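Local coordinates for protein streptomycin 3''-adenylyltransferase (Enterococcus faecalis, PDB 6XZ0) that catalyses the transfer of an adenylyl group from ATP to the 9-hydroxyl of spectinomycin, giving bacteria resistance to that antibiotic but not to streptomycin, at residues A[44-49]-A[82-87]; A[71-76]-A[108-113]; A[127-132]-A[167-172]; A[183-188]-A[243-248]. All blocks are in the same frame, centred on the assembly; numbering follows the deposited sequence.

Contact 1. Residues A[44-49]-A[82-87]. With SCM (spectinomycin), chain B.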
# COMPACT_ATOMS: atom_id res chain seq x y z
N ASN A 44 4.44 12.51 -8.23
CA ASN A 44 5.31 11.55 -7.56
C ASN A 44 4.54 10.37 -6.97
O ASN A 44 5.16 9.33 -6.69
CB ASN A 44 6.10 12.25 -6.46
CG ASN A 44 7.03 11.32 -5.70
OD1 ASN A 44 8.18 11.11 -6.09
ND2 ASN A 44 6.53 10.74 -4.62
N SER A 45 3.23 10.49 -6.80
CA SER A 45 2.46 9.49 -6.06
C SER A 45 2.35 8.17 -6.83
O SER A 45 2.63 8.09 -8.03
CB SER A 45 1.07 10.01 -5.74
OG SER A 45 1.03 10.64 -4.47
N ASP A 46 1.93 7.14 -6.10
CA ASP A 46 1.80 5.79 -6.62
C ASP A 46 0.33 5.45 -6.85
O ASP A 46 -0.57 6.04 -6.25
CB ASP A 46 2.42 4.77 -5.65
CG ASP A 46 3.92 4.97 -5.49
OD1 ASP A 46 4.52 5.71 -6.30
OD2 ASP A 46 4.50 4.38 -4.55
N LEU A 47 0.11 4.47 -7.73
CA LEU A 47 -1.24 4.08 -8.16
C LEU A 47 -1.65 2.83 -7.40
O LEU A 47 -1.26 1.72 -7.75
CB LEU A 47 -1.26 3.85 -9.66
CG LEU A 47 -1.16 5.12 -10.51
CD1 LEU A 47 -1.08 4.77 -11.98
CD2 LEU A 47 -2.32 6.05 -10.23
N ASP A 48 -2.46 3.01 -6.36
CA ASP A 48 -2.92 1.91 -5.52
C ASP A 48 -4.33 1.52 -5.94
O ASP A 48 -5.29 2.25 -5.68
CB ASP A 48 -2.88 2.30 -4.04
CG ASP A 48 -1.61 3.04 -3.67
OD1 ASP A 48 -0.52 2.54 -4.01
OD2 ASP A 48 -1.71 4.10 -3.03
N PHE A 49 -4.46 0.37 -6.60
CA PHE A 49 -5.75 -0.15 -7.03
C PHE A 49 -6.27 -1.17 -6.02
O PHE A 49 -5.51 -1.89 -5.38
CB PHE A 49 -5.65 -0.81 -8.41
CG PHE A 49 -5.34 0.15 -9.52
CD1 PHE A 49 -4.04 0.31 -9.98
CD2 PHE A 49 -6.35 0.88 -10.11
CE1 PHE A 49 -3.76 1.19 -11.01
CE2 PHE A 49 -6.08 1.76 -11.14
CZ PHE A 49 -4.78 1.92 -11.59
N LEU A 82 6.91 7.05 -15.33
CA LEU A 82 6.07 5.95 -14.86
C LEU A 82 6.08 5.89 -13.34
O LEU A 82 7.08 6.19 -12.69
CB LEU A 82 6.56 4.62 -15.44
CG LEU A 82 6.43 4.36 -16.94
CD1 LEU A 82 7.65 3.60 -17.46
CD2 LEU A 82 5.15 3.60 -17.24
N ARG A 83 4.94 5.52 -12.77
CA ARG A 83 4.81 5.36 -11.33
C ARG A 83 4.43 3.93 -10.99
O ARG A 83 3.86 3.21 -11.82
CB ARG A 83 3.76 6.33 -10.75
CG ARG A 83 2.40 6.24 -11.41
CD ARG A 83 1.52 7.41 -10.98
NE ARG A 83 1.91 8.66 -11.64
CZ ARG A 83 1.68 9.87 -11.15
NH1 ARG A 83 1.06 10.01 -9.98
NH2 ARG A 83 2.06 10.94 -11.83
N TYR A 84 4.78 3.51 -9.78
CA TYR A 84 4.52 2.14 -9.35
C TYR A 84 3.02 1.84 -9.39
O TYR A 84 2.18 2.71 -9.14
CB TYR A 84 5.04 1.90 -7.94
CG TYR A 84 6.53 2.08 -7.78
CD1 TYR A 84 7.43 1.32 -8.52
CD2 TYR A 84 7.05 3.00 -6.88
CE1 TYR A 84 8.79 1.48 -8.37
CE2 TYR A 84 8.41 3.17 -6.72
CZ TYR A 84 9.28 2.41 -7.47
OH TYR A 84 10.63 2.58 -7.31
N ILE A 85 2.70 0.60 -9.71
CA ILE A 85 1.33 0.11 -9.70
C ILE A 85 1.23 -0.98 -8.64
O ILE A 85 1.91 -2.00 -8.73
CB ILE A 85 0.89 -0.40 -11.08
CG1 ILE A 85 0.58 0.79 -12.00
CG2 ILE A 85 -0.32 -1.31 -10.96
CD1 ILE A 85 0.12 0.40 -13.37
N GLU A 86 0.38 -0.74 -7.65
CA GLU A 86 0.15 -1.67 -6.54
C GLU A 86 -1.33 -2.02 -6.52
O GLU A 86 -2.17 -1.17 -6.20
CB GLU A 86 0.59 -1.03 -5.22
CG GLU A 86 1.12 -2.01 -4.18
CD GLU A 86 1.68 -1.30 -2.96
OE1 GLU A 86 2.62 -0.50 -3.11
OE2 GLU A 86 1.16 -1.54 -1.85
N LEU A 87 -1.65 -3.26 -6.88
CA LEU A 87 -3.03 -3.72 -6.97
C LEU A 87 -3.21 -4.94 -6.08
O LEU A 87 -2.43 -5.89 -6.16
CB LEU A 87 -3.42 -4.03 -8.42
CG LEU A 87 -4.80 -4.62 -8.75
CD1 LEU A 87 -5.18 -4.26 -10.17
CD2 LEU A 87 -4.86 -6.13 -8.59
O1 SCM B . 6.94 0.05 -2.71
C2 SCM B . 7.90 0.21 -3.77
C2M SCM B . 7.23 -0.26 -5.04
C3 SCM B . 9.15 -0.57 -3.42
C4 SCM B . 9.66 -0.16 -2.07
O4 SCM B . 10.83 0.10 -1.88
C5 SCM B . 8.58 -0.08 -0.96
O5 SCM B . 9.07 0.65 0.12
C6 SCM B . 7.34 0.64 -1.49
O1B SCM B . 8.34 -1.41 -0.55
O2B SCM B . 6.26 0.47 -0.61
C7 SCM B . 7.18 -1.54 0.30
C8 SCM B . 6.94 -3.03 0.56
N8 SCM B . 8.02 -3.62 1.36
C8M SCM B . 9.03 -4.32 0.56
C9 SCM B . 5.63 -3.23 1.33
O9 SCM B . 5.78 -2.70 2.65
C10 SCM B . 4.46 -2.57 0.61
N10 SCM B . 3.23 -2.86 1.36
C1M SCM B . 2.86 -1.83 2.33
C11 SCM B . 4.71 -1.07 0.41
O11 SCM B . 3.63 -0.49 -0.31
C12 SCM B . 5.99 -0.92 -0.40
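L47 reaches the neighbouring strand through both of its backbone polar groups, and the pairing of 47-49 with 85-87 is built outward from it. Its N donates to Y84 O at 3.1 Å, and its O accepts from E86 N at 3.0 Å in a nearly straight bond (176° at the hydrogen). One step on, F49 N meets E86 O at 2.8 Å, so this carbonyl too has its donor. The pairing runs on with F49 bonded to T88, while D48 bonds to F33 of strand 27-33 and L87 to Y108 of strand 103-108. These parallel strands, 15° apart, are the two ends of the beta-alpha-beta unit formed with helix 59-69 in the nucleotidyltransferase fold. The S-D-L-D sequence at 45-48 matches the signature of the nucleotidyltransferase family, whose acids generally hold magnesium. Alternation puts L47, F49, I85 and L87 on one face, where the first three pack on helix 8-23, and D48 and E86 on the other. F49 CB packs on L87 CD1 at 3.9 Å, while I85 CG2 meets the edge of the F49 ring. E86, extended beyond CG, sends OE1 to spectinomycin, whose O11 donates to it at 3.0 Å. The Y84 ring carries the drug's C2M methyl over the centre of one face, with the D46 carboxylate at its edge and nearly perpendicular to it (83°). D46 OD2 also has a weak bond with Y229 OH. R83, bent at chi3, lays CD against L47 CG at 3.6 Å and gives its NH1 to K42 O.

Contact 2. Residues A[71-76]-A[108-113]; sequences PISKKI and YGEWLQ. With SCM (spectinomycin), chain B.
E110 turns its carboxylate to the loop 71-76, and each oxygen has its own partner there. S73 OG donates to OE1; the two atoms are modelled closer than a normal hydrogen bond, a separation not to be taken literally at this resolution. K75 NZ forms a salt bridge with OE2 at 3.1 Å, arriving from above the carboxylate plane. A bend at chi2 (82°) turns the E110 chain toward these groups, and K75, bent at chi2 as well, crosses it at about a right angle. The same OE2 also accepts from Q113 NE2 at 2.6 Å, with OE2 in the amide plane, and from Y108 OH, again modelled very short. Along this segment strand 103-108 ends, a 3-10 turn at 110-111 follows, and L112 sits at the N-cap of helix 113-118. Further out, K75 NZ has another acceptor in R70 O, while S73 OG also receives a weak bond from I85 N. I76 lays CD1 on the E110 backbone, 3.6 Å from its O. Next along the turn, W111 has L112 CG and G109 C against one ring face; on the opposite face lies spectinomycin, with C8 3.8 Å above the ring centre.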
# COMPACT_ATOMS: atom_id res chain seq x y z
N PRO A 71 4.55 -4.89 -17.90
CA PRO A 71 5.11 -3.75 -18.65
C PRO A 71 4.38 -2.45 -18.39
O PRO A 71 4.90 -1.39 -18.73
CB PRO A 71 4.96 -4.19 -20.11
CG PRO A 71 3.74 -5.02 -20.11
CD PRO A 71 3.72 -5.75 -18.78
N ILE A 72 3.19 -2.50 -17.79
CA ILE A 72 2.40 -1.31 -17.55
C ILE A 72 2.99 -0.46 -16.43
O ILE A 72 2.75 0.75 -16.38
CB ILE A 72 0.94 -1.70 -17.23
CG1 ILE A 72 0.37 -2.65 -18.29
CG2 ILE A 72 0.05 -0.48 -17.11
CD1 ILE A 72 0.72 -2.30 -19.73
N SER A 73 3.78 -1.06 -15.55
CA SER A 73 4.18 -0.45 -14.29
C SER A 73 5.62 0.04 -14.34
O SER A 73 6.38 -0.26 -15.26
CB SER A 73 3.99 -1.44 -13.14
OG SER A 73 4.58 -0.97 -11.94
N LYS A 74 5.99 0.81 -13.31
CA LYS A 74 7.33 1.36 -13.19
C LYS A 74 8.21 0.43 -12.37
O LYS A 74 7.82 -0.01 -11.28
CB LYS A 74 7.29 2.74 -12.53
CG LYS A 74 8.66 3.24 -12.08
CD LYS A 74 8.58 4.08 -10.82
CE LYS A 74 9.95 4.61 -10.43
NZ LYS A 74 9.89 5.62 -9.34
N LYS A 75 9.40 0.14 -12.88
CA LYS A 75 10.37 -0.64 -12.13
C LYS A 75 11.12 0.25 -11.15
O LYS A 75 11.24 1.46 -11.34
CB LYS A 75 11.33 -1.35 -13.08
CG LYS A 75 10.64 -2.12 -14.19
CD LYS A 75 9.51 -2.99 -13.65
CE LYS A 75 8.87 -3.83 -14.74
NZ LYS A 75 7.76 -4.67 -14.21
N ILE A 76 11.64 -0.38 -10.08
CA ILE A 76 12.18 0.38 -8.96
C ILE A 76 13.33 1.28 -9.39
O ILE A 76 13.51 2.38 -8.84
CB ILE A 76 12.61 -0.58 -7.83
CG1 ILE A 76 11.52 -1.63 -7.60
CG2 ILE A 76 12.88 0.19 -6.54
CD1 ILE A 76 11.92 -2.72 -6.62
N TYR A 108 -0.27 -7.52 -6.66
CA TYR A 108 0.83 -7.08 -7.51
C TYR A 108 1.63 -6.01 -6.78
O TYR A 108 1.06 -5.11 -6.16
CB TYR A 108 0.35 -6.54 -8.86
CG TYR A 108 1.50 -6.21 -9.80
CD1 TYR A 108 2.01 -7.17 -10.66
CD2 TYR A 108 2.08 -4.94 -9.81
CE1 TYR A 108 3.06 -6.88 -11.52
CE2 TYR A 108 3.13 -4.64 -10.66
CZ TYR A 108 3.61 -5.61 -11.51
OH TYR A 108 4.66 -5.32 -12.36
N GLY A 109 2.95 -6.12 -6.86
CA GLY A 109 3.85 -5.14 -6.28
C GLY A 109 5.23 -5.30 -6.88
O GLY A 109 5.68 -6.43 -7.11
N GLU A 110 5.91 -4.19 -7.15
CA GLU A 110 7.20 -4.28 -7.83
C GLU A 110 8.33 -4.70 -6.91
O GLU A 110 9.39 -5.11 -7.39
CB GLU A 110 7.53 -2.94 -8.51
CG GLU A 110 8.11 -3.12 -9.90
CD GLU A 110 7.03 -3.32 -10.94
OE1 GLU A 110 6.43 -2.32 -11.38
OE2 GLU A 110 6.77 -4.49 -11.32
N TRP A 111 8.13 -4.64 -5.59
CA TRP A 111 9.08 -5.27 -4.68
C TRP A 111 9.04 -6.79 -4.77
O TRP A 111 9.96 -7.45 -4.28
CB TRP A 111 8.83 -4.82 -3.24
CG TRP A 111 7.60 -5.42 -2.61
CD1 TRP A 111 7.55 -6.54 -1.83
CD2 TRP A 111 6.26 -4.93 -2.70
NE1 TRP A 111 6.25 -6.77 -1.43
CE2 TRP A 111 5.44 -5.80 -1.95
CE3 TRP A 111 5.67 -3.83 -3.34
CZ2 TRP A 111 4.07 -5.61 -1.83
CZ3 TRP A 111 4.30 -3.65 -3.21
CH2 TRP A 111 3.52 -4.53 -2.46
N LEU A 112 8.00 -7.35 -5.39
CA LEU A 112 7.86 -8.78 -5.58
C LEU A 112 8.25 -9.23 -6.98
O LEU A 112 7.96 -10.37 -7.36
CB LEU A 112 6.42 -9.20 -5.28
CG LEU A 112 5.98 -9.01 -3.84
CD1 LEU A 112 4.51 -9.34 -3.66
CD2 LEU A 112 6.84 -9.86 -2.93
N GLN A 113 8.92 -8.37 -7.75
CA GLN A 113 9.21 -8.69 -9.14
C GLN A 113 10.31 -9.73 -9.26
O GLN A 113 10.23 -10.61 -10.13
CB GLN A 113 9.59 -7.42 -9.91
CG GLN A 113 9.54 -7.58 -11.41
CD GLN A 113 8.15 -7.92 -11.91
OE1 GLN A 113 7.89 -9.04 -12.34
NE2 GLN A 113 7.25 -6.94 -11.86
O1 SCM B . 6.94 0.05 -2.71
C2 SCM B . 7.90 0.21 -3.77
C2M SCM B . 7.23 -0.26 -5.04
C3 SCM B . 9.15 -0.57 -3.42
C4 SCM B . 9.66 -0.16 -2.07
O4 SCM B . 10.83 0.10 -1.88
C5 SCM B . 8.58 -0.08 -0.96
O5 SCM B . 9.07 0.65 0.12
C6 SCM B . 7.34 0.64 -1.49
O1B SCM B . 8.34 -1.41 -0.55
O2B SCM B . 6.26 0.47 -0.61
C7 SCM B . 7.18 -1.54 0.30
C8 SCM B . 6.94 -3.03 0.56
N8 SCM B . 8.02 -3.62 1.36
C8M SCM B . 9.03 -4.32 0.56
C9 SCM B . 5.63 -3.23 1.33
O9 SCM B . 5.78 -2.70 2.65
C10 SCM B . 4.46 -2.57 0.61
N10 SCM B . 3.23 -2.86 1.36
C1M SCM B . 2.86 -1.83 2.33
C11 SCM B . 4.71 -1.07 0.41
O11 SCM B . 3.63 -0.49 -0.31
C12 SCM B . 5.99 -0.92 -0.40

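Contact 3. Residues A[127-132]-A[167-172]; sequences NSDLTI and MDSSEE
The start of helix 129-139 and the residue before it meet the flank of helix 159-173, a segment of the family's C-terminal domain, through S128, D129 and I132. D129 OD1 comes to 3.2 Å from S169 CB, so the carboxylate oxygen rests against the methylene of the serine. The hydroxyl of S169 is occupied within its own helix, where it is hydrogen-bonded to A165 O and to I166 O. I132 CD1 comes to 4.1 Å from S169 OG. S128 OG touches D168 CB at 3.9 Å. D168 CG is anti to the carbonyl carbon (chi1 -78°), and OD2 makes a long, weak ion pair with R164. The two serine hydroxyls find their partners outside the contact: S128 OG has a weak bond to H100 NE2, and the loop carrying H100 also packs on T131 and D168. Just ahead of the helix, N127 OD1 accepts from D129 N at 3.0 Å, a local capping bond made from above the side-chain carbonyl plane. The D129 side chain lies about 4 Å from bound spectinomycin. I132 continues along helix 159-173 onto V162, A165 and I166, while another flank of that helix, through M167 and S170, packs on helix 241-252.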
# COMPACT_ATOMS: atom_id res chain seq x y z
N ASN A 127 -3.14 -11.13 5.19
CA ASN A 127 -2.35 -9.91 5.28
C ASN A 127 -3.00 -8.96 6.27
O ASN A 127 -4.16 -8.56 6.08
CB ASN A 127 -2.21 -9.25 3.91
CG ASN A 127 -1.26 -8.06 3.91
OD1 ASN A 127 -0.62 -7.77 4.92
ND2 ASN A 127 -1.17 -7.37 2.78
N SER A 128 -2.27 -8.59 7.32
CA SER A 128 -2.79 -7.67 8.32
C SER A 128 -2.69 -6.22 7.85
O SER A 128 -3.45 -5.37 8.33
CB SER A 128 -2.06 -7.84 9.65
OG SER A 128 -1.98 -6.60 10.35
N ASP A 129 -1.76 -5.93 6.94
CA ASP A 129 -1.71 -4.59 6.35
C ASP A 129 -2.99 -4.26 5.61
O ASP A 129 -3.38 -3.09 5.53
CB ASP A 129 -0.51 -4.49 5.40
CG ASP A 129 0.75 -4.04 6.09
OD1 ASP A 129 0.66 -3.43 7.18
OD2 ASP A 129 1.85 -4.28 5.55
N LEU A 130 -3.67 -5.28 5.07
CA LEU A 130 -4.89 -5.07 4.30
C LEU A 130 -5.99 -4.41 5.13
O LEU A 130 -6.87 -3.74 4.58
CB LEU A 130 -5.37 -6.41 3.74
CG LEU A 130 -6.68 -6.49 2.94
CD1 LEU A 130 -6.63 -5.60 1.70
CD2 LEU A 130 -6.98 -7.93 2.55
N THR A 131 -5.95 -4.58 6.46
CA THR A 131 -7.00 -4.03 7.30
C THR A 131 -7.02 -2.51 7.25
O THR A 131 -8.08 -1.89 7.12
CB THR A 131 -6.83 -4.52 8.74
OG1 THR A 131 -7.10 -5.92 8.80
CG2 THR A 131 -7.79 -3.79 9.67
N ILE A 132 -5.85 -1.88 7.36
CA ILE A 132 -5.79 -0.42 7.28
C ILE A 132 -6.05 0.05 5.85
O ILE A 132 -6.56 1.16 5.64
CB ILE A 132 -4.45 0.10 7.81
CG1 ILE A 132 -4.04 -0.66 9.07
CG2 ILE A 132 -4.53 1.60 8.09
CD1 ILE A 132 -2.54 -0.80 9.24
N MET A 167 -0.41 -1.95 14.96
CA MET A 167 0.70 -2.41 15.79
C MET A 167 1.18 -3.81 15.40
O MET A 167 2.36 -4.11 15.57
CB MET A 167 0.29 -2.39 17.26
CG MET A 167 -0.08 -1.00 17.76
SD MET A 167 0.44 -0.68 19.46
CE MET A 167 2.20 -0.94 19.32
N ASP A 168 0.29 -4.67 14.90
CA ASP A 168 0.75 -5.96 14.39
C ASP A 168 1.74 -5.76 13.26
O ASP A 168 2.79 -6.42 13.22
CB ASP A 168 -0.44 -6.80 13.93
CG ASP A 168 -1.19 -7.43 15.08
OD1 ASP A 168 -0.63 -7.47 16.20
OD2 ASP A 168 -2.32 -7.91 14.87
N SER A 169 1.44 -4.85 12.34
CA SER A 169 2.40 -4.49 11.30
C SER A 169 3.55 -3.66 11.83
O SER A 169 4.57 -3.52 11.14
CB SER A 169 1.69 -3.74 10.17
OG SER A 169 0.64 -2.94 10.68
N SER A 170 3.42 -3.10 13.03
CA SER A 170 4.50 -2.29 13.59
C SER A 170 5.70 -3.16 13.95
O SER A 170 6.83 -2.88 13.53
CB SER A 170 4.00 -1.53 14.82
OG SER A 170 5.06 -1.30 15.74
N GLU A 171 5.49 -4.20 14.75
CA GLU A 171 6.58 -5.06 15.18
C GLU A 171 6.93 -6.13 14.14
O GLU A 171 7.94 -6.81 14.30
CB GLU A 171 6.24 -5.70 16.53
CG GLU A 171 6.49 -4.75 17.69
CD GLU A 171 6.63 -5.44 19.03
OE1 GLU A 171 7.26 -4.85 19.93
OE2 GLU A 171 6.11 -6.56 19.19
N GLU A 172 6.12 -6.29 13.10
CA GLU A 172 6.59 -6.93 11.88
C GLU A 172 7.60 -6.06 11.15
O GLU A 172 8.43 -6.57 10.39
CB GLU A 172 5.42 -7.23 10.94
CG GLU A 172 4.46 -8.28 11.42
CD GLU A 172 5.06 -9.68 11.45
OE1 GLU A 172 4.54 -10.55 12.19
OE2 GLU A 172 6.05 -9.92 10.74

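Contact 4. Residues A[183-188]-A[243-248]. With SCM (spectinomycin), chain B.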
# COMPACT_ATOMS: atom_id res chain seq x y z
N ASN A 183 11.28 4.18 3.50
CA ASN A 183 9.83 4.02 3.51
C ASN A 183 9.31 3.60 4.89
O ASN A 183 8.23 4.05 5.31
CB ASN A 183 9.40 2.99 2.47
CG ASN A 183 7.89 2.87 2.37
OD1 ASN A 183 7.31 1.84 2.70
ND2 ASN A 183 7.24 3.93 1.91
N SER A 184 10.06 2.76 5.60
CA SER A 184 9.58 2.25 6.88
C SER A 184 9.65 3.31 7.98
O SER A 184 8.86 3.26 8.93
CB SER A 184 10.39 1.02 7.29
OG SER A 184 11.74 1.11 6.85
N ILE A 185 10.57 4.27 7.87
CA ILE A 185 10.58 5.39 8.80
C ILE A 185 9.28 6.17 8.70
O ILE A 185 8.60 6.42 9.70
CB ILE A 185 11.80 6.30 8.54
CG1 ILE A 185 13.10 5.59 8.90
CG2 ILE A 185 11.67 7.59 9.33
CD1 ILE A 185 14.33 6.42 8.57
N LEU A 186 8.91 6.57 7.48
CA LEU A 186 7.74 7.41 7.28
C LEU A 186 6.44 6.66 7.55
O LEU A 186 5.45 7.27 7.96
CB LEU A 186 7.74 7.98 5.87
CG LEU A 186 9.05 8.61 5.38
CD1 LEU A 186 8.83 9.36 4.08
CD2 LEU A 186 9.63 9.54 6.44
N THR A 187 6.44 5.34 7.32
CA THR A 187 5.23 4.56 7.56
C THR A 187 4.87 4.54 9.05
O THR A 187 3.69 4.66 9.41
CB THR A 187 5.40 3.14 7.03
OG1 THR A 187 5.62 3.18 5.61
CG2 THR A 187 4.16 2.30 7.32
N LEU A 188 5.87 4.38 9.92
CA LEU A 188 5.60 4.31 11.35
C LEU A 188 5.00 5.61 11.86
O LEU A 188 4.08 5.60 12.69
CB LEU A 188 6.89 3.99 12.11
CG LEU A 188 7.35 2.54 12.08
CD1 LEU A 188 8.67 2.38 12.83
CD2 LEU A 188 6.29 1.64 12.66
N LEU A 243 18.12 3.33 15.78
CA LEU A 243 17.73 4.16 16.91
C LEU A 243 16.38 4.82 16.66
O LEU A 243 15.49 4.80 17.53
CB LEU A 243 18.80 5.22 17.18
CG LEU A 243 19.99 4.88 18.09
CD1 LEU A 243 20.47 3.45 17.90
CD2 LEU A 243 21.12 5.86 17.86
N THR A 244 16.20 5.40 15.48
CA THR A 244 14.95 6.09 15.17
C THR A 244 13.79 5.10 15.03
O THR A 244 12.68 5.38 15.48
CB THR A 244 15.11 6.92 13.90
OG1 THR A 244 16.14 7.90 14.10
CG2 THR A 244 13.81 7.63 13.55
N ILE A 245 14.04 3.95 14.40
CA ILE A 245 13.00 2.93 14.27
C ILE A 245 12.58 2.42 15.65
O ILE A 245 11.39 2.24 15.92
CB ILE A 245 13.48 1.79 13.36
CG1 ILE A 245 13.55 2.26 11.91
CG2 ILE A 245 12.55 0.58 13.48
CD1 ILE A 245 12.24 2.80 11.38
N ASN A 246 13.56 2.19 16.53
CA ASN A 246 13.23 1.83 17.91
C ASN A 246 12.43 2.93 18.59
O ASN A 246 11.51 2.65 19.36
CB ASN A 246 14.51 1.55 18.70
CG ASN A 246 15.13 0.21 18.36
OD1 ASN A 246 14.46 -0.67 17.81
ND2 ASN A 246 16.40 0.04 18.69
N TYR A 247 12.76 4.19 18.31
CA TYR A 247 12.07 5.30 18.95
C TYR A 247 10.62 5.38 18.50
O TYR A 247 9.70 5.47 19.33
CB TYR A 247 12.79 6.61 18.65
CG TYR A 247 11.98 7.84 18.99
CD1 TYR A 247 11.93 8.32 20.29
CD2 TYR A 247 11.27 8.52 18.01
CE1 TYR A 247 11.19 9.44 20.61
CE2 TYR A 247 10.52 9.64 18.33
CZ TYR A 247 10.49 10.10 19.63
OH TYR A 247 9.75 11.22 19.94
N LEU A 248 10.38 5.35 17.19
CA LEU A 248 9.02 5.44 16.68
C LEU A 248 8.18 4.25 17.11
O LEU A 248 6.98 4.38 17.36
CB LEU A 248 9.03 5.57 15.16
CG LEU A 248 9.79 6.77 14.59
CD1 LEU A 248 10.29 6.47 13.18
CD2 LEU A 248 8.92 8.01 14.60
O1 SCM B . 6.94 0.05 -2.71
C2 SCM B . 7.90 0.21 -3.77
C2M SCM B . 7.23 -0.26 -5.04
C3 SCM B . 9.15 -0.57 -3.42
C4 SCM B . 9.66 -0.16 -2.07
O4 SCM B . 10.83 0.10 -1.88
C5 SCM B . 8.58 -0.08 -0.96
O5 SCM B . 9.07 0.65 0.12
C6 SCM B . 7.34 0.64 -1.49
O1B SCM B . 8.34 -1.41 -0.55
O2B SCM B . 6.26 0.47 -0.61
C7 SCM B . 7.18 -1.54 0.30
C8 SCM B . 6.94 -3.03 0.56
N8 SCM B . 8.02 -3.62 1.36
C8M SCM B . 9.03 -4.32 0.56
C9 SCM B . 5.63 -3.23 1.33
O9 SCM B . 5.78 -2.70 2.65
C10 SCM B . 4.46 -2.57 0.61
N10 SCM B . 3.23 -2.86 1.36
C1M SCM B . 2.86 -1.83 2.33
C11 SCM B . 4.71 -1.07 0.41
O11 SCM B . 3.63 -0.49 -0.31
C12 SCM B . 5.99 -0.92 -0.40
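I245 CD1 is the atom on which this helix pair turns. It sits 3.8 Å from I185 CG1 and 3.9 Å from L188 CD1, and the I245 side chain crosses both of those side chains at about a right angle. The methyl gets there through a bend at chi2 (-57°), which folds the outer part of the isoleucine toward helix 181-196. One turn further on, L248 repeats the approach with different geometry: L188 runs obliquely across it, CD1 lying 4.0 Å from L248 CB. The other end of L248 reaches the first helix as well, its CD1 settling 4.2 Å from I185 CG2 and against the I185 backbone carbonyl. I185 is level with I245 and L188 with L248, and contacts also run across the diagonal, L188 to I245 and L248 to I185. The two segments run the same way, inclined by 20° with their axes 10.0 Å apart, and belong to the helical C-terminal domain of the aminoglycoside adenylyltransferases. Around this seam, I185 also packs on I222 and W236, and L188 on L173 of helix 159-173. At the start of 183-188, on a different side of the helix, N183 CB lies 3.3 Å from O5 of spectinomycin. T187 OG1 is satisfied within that helix by donating to N183 O. Cohesion between the segments thus comes from burial and fit of hydrocarbon, while polar groups find partners within their own helix or, like T244, on helix 216-228.

How the contacts relate
Contacts 1 and 4 are the buried pair, but they differ in kind: strand pairing by backbone bonds in the first, aliphatic packing between helices in the second. Contact 2 is partly buried and depends on side-chain charge; contact 3 lies at the surface, where polar groups meet without bonding each other. Contacts 1 and 2 touch where L87 O meets Y108 N, joining strand 85-91 to strand 103-108, and their segments alternate along the chain. Contacts 3 and 4 use successive helices, 159-173 and 181-196. Spectinomycin lies between the two family domains, touching contacts 1 and 2 on one side and contact 4 on the other, with D129 of contact 3 about 4 Å away.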